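Local atomic coordinates of type I modular polyketide synthase (Streptomyces albus subsp. albus, PDB entry 6IYT), a protein that probably transfers an ethylmalonyl unit from coenzyme A to an acyl carrier protein, as the acyltransferase domain of a salinomycin polyketide synthase module. Residues 74-79 / 455-460; 91-96 / 434-439. All blocks are in the same frame, centred on the assembly; numbering follows the deposited sequence.

Both interactions join the small N-terminal α/β part of the chain to segments from its C-terminal end, and both span more than 330 residues. Helix 74-84 and strand 90-96, which carry the two N-terminal segments, follow each other in the chain. Interaction 2 is nested inside the loop closed by interaction 1. Their centres lie about 17 Å apart, and their nearest atoms, about 6 Å apart, do not touch. Interaction 1 is a surface contact, where an irregular tail crosses a helix and one carboxylate takes a backbone N-H. Interaction 2 is buried. There a helix packs on a strand through an arginine-tryptophan stack, a hydrogen bond and small apolar side chains.

Interaction 1. Residues 74-79 / 455-460; sequences ATDLGY and GAKAVD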
loop_
_atom_site.group_PDB
_atom_site.type_symbol
_atom_site.label_atom_id
_atom_site.label_comp_id
_atom_site.label_asym_id
_atom_site.label_seq_id
_atom_site.Cartn_x
_atom_site.Cartn_y
_atom_site.Cartn_z
ATOM N N ALA A 74 3.625 -11.465 -29.212
ATOM C CA ALA A 74 3.941 -10.539 -28.149
ATOM C C ALA A 74 4.148 -11.276 -26.847
ATOM O O ALA A 74 5.138 -11.046 -26.136
ATOM C CB ALA A 74 2.834 -9.506 -28.003
ATOM N N THR A 75 3.237 -12.171 -26.500
ATOM C CA THR A 75 3.321 -12.781 -25.223
ATOM C C THR A 75 4.437 -13.841 -25.162
ATOM O O THR A 75 5.145 -13.951 -24.144
ATOM C CB THR A 75 1.940 -13.290 -24.726
ATOM O OG1 THR A 75 1.840 -14.692 -24.917
ATOM C CG2 THR A 75 0.798 -12.561 -25.480
ATOM N N ASP A 76 4.716 -14.508 -26.290
ATOM C CA ASP A 76 5.869 -15.427 -26.341
ATOM C C ASP A 76 7.193 -14.659 -26.086
ATOM O O ASP A 76 8.111 -15.177 -25.434
ATOM C CB ASP A 76 5.963 -16.132 -27.710
ATOM C CG ASP A 76 4.793 -17.106 -27.978
ATOM O OD1 ASP A 76 4.148 -17.575 -27.005
ATOM O OD2 ASP A 76 4.675 -17.544 -29.152
ATOM N N LEU A 77 7.345 -13.516 -26.725
ATOM C CA LEU A 77 8.584 -12.694 -26.531
ATOM C C LEU A 77 8.720 -12.222 -25.090
ATOM O O LEU A 77 9.785 -12.320 -24.494
ATOM C CB LEU A 77 8.605 -11.514 -27.480
ATOM C CG LEU A 77 8.830 -11.884 -28.941
ATOM C CD1 LEU A 77 8.402 -10.749 -29.867
ATOM C CD2 LEU A 77 10.289 -12.217 -29.139
ATOM N N GLY A 78 7.620 -11.796 -24.503
ATOM C CA GLY A 78 7.651 -11.355 -23.101
ATOM C C GLY A 78 8.045 -12.503 -22.181
ATOM O O GLY A 78 8.891 -12.355 -21.302
ATOM N N TYR A 79 7.419 -13.660 -22.381
ATOM C CA TYR A 79 7.756 -14.834 -21.623
ATOM C C TYR A 79 9.233 -15.188 -21.775
ATOM O O TYR A 79 9.922 -15.449 -20.796
ATOM C CB TYR A 79 6.895 -16.025 -22.041
ATOM C CG TYR A 79 7.317 -17.291 -21.347
ATOM C CD1 TYR A 79 7.049 -17.492 -19.979
ATOM C CD2 TYR A 79 8.082 -18.230 -22.004
ATOM C CE1 TYR A 79 7.537 -18.609 -19.312
ATOM C CE2 TYR A 79 8.532 -19.366 -21.358
ATOM C CZ TYR A 79 8.292 -19.537 -20.014
ATOM O OH TYR A 79 8.792 -20.645 -19.382
ATOM N N GLY A 455 -0.650 -19.341 -22.123
ATOM C CA GLY A 455 -0.264 -20.301 -23.154
ATOM C C GLY A 455 0.982 -19.899 -23.931
ATOM O O GLY A 455 1.081 -20.163 -25.123
ATOM N N ALA A 456 1.894 -19.179 -23.267
ATOM C CA ALA A 456 3.142 -18.704 -23.899
ATOM C C ALA A 456 4.171 -19.831 -24.066
ATOM O O ALA A 456 4.116 -20.860 -23.367
ATOM C CB ALA A 456 3.750 -17.565 -23.081
ATOM N N LYS A 457 5.097 -19.647 -25.002
ATOM C CA LYS A 457 6.231 -20.565 -25.150
ATOM C C LYS A 457 7.486 -19.778 -25.447
ATOM O O LYS A 457 7.421 -18.673 -26.019
ATOM C CB LYS A 457 5.983 -21.552 -26.282
ATOM C CG LYS A 457 5.436 -20.905 -27.546
ATOM C CD LYS A 457 5.343 -21.901 -28.699
ATOM C CE LYS A 457 6.621 -21.898 -29.528
ATOM N NZ LYS A 457 7.035 -23.274 -29.943
ATOM N N ALA A 458 8.624 -20.375 -25.149
ATOM C CA ALA A 458 9.934 -19.748 -25.464
ATOM C C ALA A 458 10.157 -19.639 -26.973
ATOM O O ALA A 458 9.833 -20.562 -27.739
ATOM C CB ALA A 458 11.065 -20.531 -24.807
ATOM N N VAL A 459 10.661 -18.488 -27.394
ATOM C CA VAL A 459 10.921 -18.222 -28.799
ATOM C C VAL A 459 12.310 -17.622 -28.944
ATOM O O VAL A 459 12.858 -17.071 -27.990
ATOM C CB VAL A 459 9.872 -17.276 -29.412
ATOM C CG1 VAL A 459 8.496 -17.924 -29.383
ATOM C CG2 VAL A 459 9.861 -15.945 -28.679
ATOM N N ASP A 460 12.874 -17.729 -30.138
ATOM C CA ASP A 460 14.212 -17.218 -30.384
ATOM C C ASP A 460 14.290 -15.713 -30.159
ATOM O O ASP A 460 13.393 -14.960 -30.538
ATOM C CB ASP A 460 14.650 -17.566 -31.810
ATOM C CG ASP A 460 16.075 -17.144 -32.103
ATOM O OD1 ASP A 460 16.406 -15.963 -31.878
ATOM O OD2 ASP A 460 16.865 -17.998 -32.558
#
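Asp76 makes the central contact with the 455-460 segment. Its OD1 accepts a hydrogen bond from Lys457 N at 3.0 Å, with an N-H...O angle of 158°. The donor comes from above the carboxylate plane, 52° out of it. Lys457 CG lies over the same face, 3.6 Å from Asp76 OD1. The ammonium group extends further: NZ of Lys457 stays 6.2 Å from OD2 of Asp76, so no salt bridge forms. Val459 CG1 packs 3.5 Å from Asp76 CB, on the same side of the carboxylate plane as Lys457. Its second methyl, CG2, meets CD2 of Leu77 at 3.8 Å, the two side chains crossing at about a right angle.

Tyr79 covers the other end of the contact. Its CG is anti to the backbone N (chi1 175°), which brings the ring alongside the tail. Ala458 N lies at the ring edge, 3.8 Å from CD2 of Tyr79. Ala456 CB fits against Tyr79 CB at 3.7 Å and also approaches Thr75.

Further bonds position the tail. Ser80 OG links Val459 N to Asp76 O, and His65 bonds to Asp460 O. The C-terminal tail thus wraps back over helix 74-84 of the small α/β domain, consistent with the ketosynthase-acyltransferase linker of modular polyketide synthases. Leu77 and Thr75 also touch strand 43-49, while Ala74 packs against helix 99-105.

Interaction 2. Residues 91-96 / 434-439; sequences RAVVLG and SFAEAW
Strand 91-96 and helix 434-439 run nearly antiparallel, at 169°, with their axes 8.5 Å apart at the closest point. Arg91 and Trp439 carry most of the contact. The arginine chain is extended from CG to NE and passes over one face of the indole. Its CD sits over the centre of the six-membered ring, 3.7 Å from the centroid, in a CH-pi contact. Beyond it the guanidinium lies over the five-membered ring, with CZ of Arg91 4.3 Å from that centroid. The two planes are 27° apart, and the arrangement is a cation-pi stack.

The same guanidinium grips the helix backbone. Arg91 NH1 gives a 2.8 Å hydrogen bond to O of Trp439, the last residue of helix 428-439. Arg91 NE bonds to Phe88 O, so the group is held at NE as well as at NH1. Trp439 CG is anti to its own N (chi1 176°), and this swings the indole toward the strand. Val93 CG2 touches both Ala436 CB at 3.6 Å and Trp439 CE3 at 3.8 Å. The backbones come nearest here, Val93 CA to Ala436 CA 6.2 Å, consistent with the small alanine.

Trp447 meets Trp439 edge-to-face. Strand 90-96 is the middle strand, between 43-49 and 111-114, of the antiparallel sheet of what is probably the ketosynthase-acyltransferase linker. Helix 428-439 packs on this sheet, and its Ser434 and Ala438 touch strand 416-418 of the parallel sheet.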
loop_
_atom_site.group_PDB
_atom_site.type_symbol
_atom_site.label_atom_id
_atom_site.label_comp_id
_atom_site.label_asym_id
_atom_site.label_seq_id
_atom_site.Cartn_x
_atom_site.Cartn_y
_atom_site.Cartn_z
ATOM N N ARG A 91 18.062 -1.487 -16.281
ATOM C CA ARG A 91 16.841 -2.242 -16.538
ATOM C C ARG A 91 15.762 -1.370 -17.114
ATOM O O ARG A 91 15.664 -0.206 -16.792
ATOM C CB ARG A 91 16.362 -2.889 -15.230
ATOM C CG ARG A 91 17.316 -3.936 -14.683
ATOM C CD ARG A 91 16.828 -4.482 -13.357
ATOM N NE ARG A 91 17.774 -5.422 -12.831
ATOM C CZ ARG A 91 17.578 -6.236 -11.799
ATOM N NH1 ARG A 91 16.483 -6.152 -11.055
ATOM N NH2 ARG A 91 18.599 -7.027 -11.386
ATOM N N ALA A 92 14.955 -1.946 -17.995
ATOM C CA ALA A 92 13.772 -1.285 -18.489
ATOM C C ALA A 92 12.648 -2.269 -18.670
ATOM O O ALA A 92 12.884 -3.463 -18.938
ATOM C CB ALA A 92 14.055 -0.574 -19.797
ATOM N N VAL A 93 11.423 -1.748 -18.649
ATOM C CA VAL A 93 10.258 -2.532 -18.961
ATOM C C VAL A 93 9.371 -1.765 -19.933
ATOM O O VAL A 93 9.058 -0.593 -19.724
ATOM C CB VAL A 93 9.476 -2.867 -17.712
ATOM C CG1 VAL A 93 8.242 -3.673 -18.047
ATOM C CG2 VAL A 93 10.381 -3.571 -16.688
ATOM N N VAL A 94 8.979 -2.447 -20.994
ATOM C CA VAL A 94 7.992 -1.957 -21.924
ATOM C C VAL A 94 6.669 -2.697 -21.718
ATOM O O VAL A 94 6.668 -3.919 -21.586
ATOM C CB VAL A 94 8.479 -2.207 -23.386
ATOM C CG1 VAL A 94 7.554 -1.558 -24.368
ATOM C CG2 VAL A 94 9.882 -1.661 -23.562
ATOM N N LEU A 95 5.555 -1.970 -21.855
ATOM C CA LEU A 95 4.207 -2.545 -21.721
ATOM C C LEU A 95 3.399 -2.335 -22.980
ATOM O O LEU A 95 3.514 -1.296 -23.628
ATOM C CB LEU A 95 3.470 -1.927 -20.546
ATOM C CG LEU A 95 4.188 -1.988 -19.187
ATOM C CD1 LEU A 95 3.350 -1.253 -18.169
ATOM C CD2 LEU A 95 4.421 -3.414 -18.753
ATOM N N GLY A 96 2.634 -3.356 -23.362
ATOM C CA GLY A 96 1.728 -3.246 -24.497
ATOM C C GLY A 96 1.080 -4.566 -24.815
ATOM O O GLY A 96 1.320 -5.564 -24.153
ATOM N N SER A 434 3.938 -0.990 -11.214
ATOM C CA SER A 434 4.508 -1.069 -9.898
ATOM C C SER A 434 5.552 -2.171 -9.793
ATOM O O SER A 434 6.642 -1.972 -9.206
ATOM C CB SER A 434 3.402 -1.247 -8.855
ATOM O OG SER A 434 2.596 -0.076 -8.823
ATOM N N PHE A 435 5.272 -3.322 -10.400
ATOM C CA PHE A 435 6.257 -4.392 -10.465
ATOM C C PHE A 435 7.562 -3.867 -11.153
ATOM O O PHE A 435 8.661 -4.169 -10.717
ATOM C CB PHE A 435 5.749 -5.575 -11.273
ATOM C CG PHE A 435 4.709 -6.435 -10.601
ATOM C CD1 PHE A 435 4.292 -6.235 -9.288
ATOM C CD2 PHE A 435 4.177 -7.519 -11.310
ATOM C CE1 PHE A 435 3.389 -7.115 -8.699
ATOM C CE2 PHE A 435 3.228 -8.342 -10.756
ATOM C CZ PHE A 435 2.826 -8.141 -9.443
ATOM N N ALA A 436 7.397 -3.188 -12.286
ATOM C CA ALA A 436 8.549 -2.660 -13.050
ATOM C C ALA A 436 9.326 -1.610 -12.267
ATOM O O ALA A 436 10.557 -1.587 -12.297
ATOM C CB ALA A 436 8.082 -2.097 -14.377
ATOM N N GLU A 437 8.602 -0.739 -11.570
ATOM C CA GLU A 437 9.226 0.257 -10.726
ATOM C C GLU A 437 10.080 -0.373 -9.611
ATOM O O GLU A 437 11.168 0.120 -9.306
ATOM C CB GLU A 437 8.165 1.198 -10.154
ATOM C CG GLU A 437 7.638 2.179 -11.201
ATOM C CD GLU A 437 6.406 2.959 -10.740
ATOM O OE1 GLU A 437 5.800 2.602 -9.694
ATOM O OE2 GLU A 437 6.069 3.937 -11.422
ATOM N N ALA A 438 9.607 -1.470 -9.040
ATOM C CA ALA A 438 10.390 -2.219 -8.036
ATOM C C ALA A 438 11.586 -2.944 -8.682
ATOM O O ALA A 438 12.718 -2.842 -8.216
ATOM C CB ALA A 438 9.506 -3.208 -7.321
ATOM N N TRP A 439 11.310 -3.696 -9.737
ATOM C CA TRP A 439 12.327 -4.566 -10.350
ATOM C C TRP A 439 13.454 -3.737 -10.971
ATOM O O TRP A 439 14.633 -4.101 -10.855
ATOM C CB TRP A 439 11.692 -5.456 -11.414
ATOM C CG TRP A 439 12.691 -6.349 -12.187
ATOM C CD1 TRP A 439 13.344 -7.480 -11.717
ATOM C CD2 TRP A 439 13.208 -6.104 -13.486
ATOM N NE1 TRP A 439 14.128 -8.019 -12.715
ATOM C CE2 TRP A 439 14.096 -7.164 -13.797
ATOM C CE3 TRP A 439 12.971 -5.130 -14.450
ATOM C CZ2 TRP A 439 14.745 -7.245 -15.019
ATOM C CZ3 TRP A 439 13.624 -5.223 -15.669
ATOM C CH2 TRP A 439 14.473 -6.290 -15.948
#